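PDB 5WZJ: pumilio homolog 23 from Arabidopsis thaliana, which binds RNA sequence-specifically through pumilio repeats, recognising an element of 18S rRNA, and probably regulates translation and mRNA stability. Local coordinates for residues 81-84 and 85-89. Sequence-based numbering, arbitrary orientation. Where two conformers were deposited one is given.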
loop_
_atom_site.group_PDB
_atom_site.type_symbol
_atom_site.label_atom_id
_atom_site.label_comp_id
_atom_site.label_asym_id
_atom_site.label_seq_id
_atom_site.Cartn_x
_atom_site.Cartn_y
_atom_site.Cartn_z
ATOM N N CYS A 81 32.567 4.293 6.340
ATOM C CA CYS A 81 32.937 4.810 5.025
ATOM C C CYS A 81 34.236 4.204 4.531
ATOM O O CYS A 81 34.394 3.953 3.329
ATOM C CB CYS A 81 33.033 6.337 5.071
ATOM S SG CYS A 81 31.427 7.084 5.348
ATOM N N SER A 82 35.181 3.958 5.438
ATOM C CA SER A 82 36.418 3.297 5.042
ATOM C C SER A 82 36.149 1.876 4.555
ATOM O O SER A 82 36.762 1.420 3.582
ATOM C CB SER A 82 37.404 3.296 6.212
ATOM O OG SER A 82 37.659 4.616 6.658
ATOM N N PHE A 83 35.232 1.162 5.213
ATOM C CA PHE A 83 34.887 -0.180 4.753
ATOM C C PHE A 83 34.263 -0.128 3.366
ATOM O O PHE A 83 34.614 -0.913 2.482
ATOM C CB PHE A 83 33.928 -0.874 5.719
ATOM C CG PHE A 83 33.400 -2.169 5.175
ATOM C CD1 PHE A 83 34.133 -3.335 5.319
ATOM C CD2 PHE A 83 32.209 -2.212 4.454
ATOM C CE1 PHE A 83 33.678 -4.521 4.792
ATOM C CE2 PHE A 83 31.752 -3.400 3.925
ATOM C CZ PHE A 83 32.485 -4.555 4.099
ATOM N N ILE A 84 33.318 0.789 3.172
ATOM C CA ILE A 84 32.665 0.938 1.876
ATOM C C ILE A 84 33.679 1.295 0.799
ATOM O O ILE A 84 33.663 0.731 -0.305
ATOM C CB ILE A 84 31.551 1.994 1.975
ATOM C CG1 ILE A 84 30.422 1.480 2.878
ATOM C CG2 ILE A 84 31.075 2.392 0.584
ATOM C CD1 ILE A 84 29.303 2.513 3.138
ATOM N N ARG A 85 34.584 2.233 1.103
ATOM C CA ARG A 85 35.595 2.632 0.133
ATOM C C ARG A 85 36.510 1.469 -0.216
ATOM O O ARG A 85 36.823 1.248 -1.393
ATOM C CB ARG A 85 36.409 3.812 0.672
ATOM C CG ARG A 85 37.638 4.156 -0.174
ATOM C CD ARG A 85 38.297 5.475 0.242
ATOM N NE ARG A 85 38.879 5.414 1.581
ATOM C CZ ARG A 85 38.310 5.923 2.674
ATOM N NH1 ARG A 85 37.134 6.544 2.598
ATOM N NH2 ARG A 85 38.923 5.816 3.849
ATOM N N ASN A 86 36.941 0.703 0.795
ATOM C CA ASN A 86 37.858 -0.407 0.548
ATOM C C ASN A 86 37.174 -1.586 -0.129
ATOM O O ASN A 86 37.850 -2.404 -0.755
ATOM C CB ASN A 86 38.500 -0.879 1.858
ATOM C CG ASN A 86 39.537 0.114 2.400
ATOM O OD1 ASN A 86 39.461 0.558 3.551
ATOM N ND2 ASN A 86 40.510 0.457 1.567
ATOM N N SER A 87 35.860 -1.716 -0.006
ATOM C CA SER A 87 35.169 -2.844 -0.617
ATOM C C SER A 87 34.489 -2.482 -1.936
ATOM O O SER A 87 33.829 -3.342 -2.530
ATOM C CB SER A 87 34.140 -3.416 0.361
ATOM O OG SER A 87 33.074 -2.501 0.530
ATOM N N ALA A 88 34.632 -1.236 -2.407
ATOM C CA ALA A 88 33.820 -0.782 -3.537
ATOM C C ALA A 88 34.058 -1.632 -4.780
ATOM O O ALA A 88 33.117 -1.947 -5.511
ATOM C CB ALA A 88 34.098 0.691 -3.837
ATOM N N SER A 89 35.306 -2.036 -5.026
ATOM C CA SER A 89 35.592 -2.768 -6.254
ATOM C C SER A 89 34.974 -4.161 -6.257
ATOM O O SER A 89 34.853 -4.773 -7.326
ATOM C CB SER A 89 37.103 -2.854 -6.474
ATOM O OG SER A 89 37.731 -3.623 -5.462
#
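Arg85 folds its side chain back over Ser82, one turn earlier in helix 77-87. The chain leaves with CG anti to the backbone N and bends at chi3 (66°), which lays one face of the guanidinium over Ser82 CA, 3.7 Å from Arg85 NH2. The same nitrogen gives a weak, strongly bent hydrogen bond to Ser82 OG (3.3 Å, 121° at the hydrogen); that hydroxyl is also hydrogen-bonded to Asp78 O. Arg85 N and Asn86 N close regular helical bonds to Cys81 O and Ser82 O.

On the buried side, Ser87 grips Phe83 O twice. Ser87 N approaches Phe83 O at 2.9 Å from one face of the carbonyl plane, and Ser87 OG donates to Phe83 O from the opposite face at 3.0 Å. With chi1 at 70°, Ser87 OG is turned back along the helix and also lies over one face of the Phe83 ring, 3.8 Å from CE2. Without the hydroxyl, as with an alanine here, Phe83 O would probably lose one of its two bonds, and the ring its contact with OG. Ile84 packs on Ala127 and Ile131 of helix 121-137, while Phe83 and Ser87 touch Glu55. The chemistry thus divides this part of helix 77-87, where the first pumilio repeat gives way to the second in the right-handed superhelix: a loosely tethered charge on the exposed side, and a buried hydroxyl satisfied by the helix's own backbone.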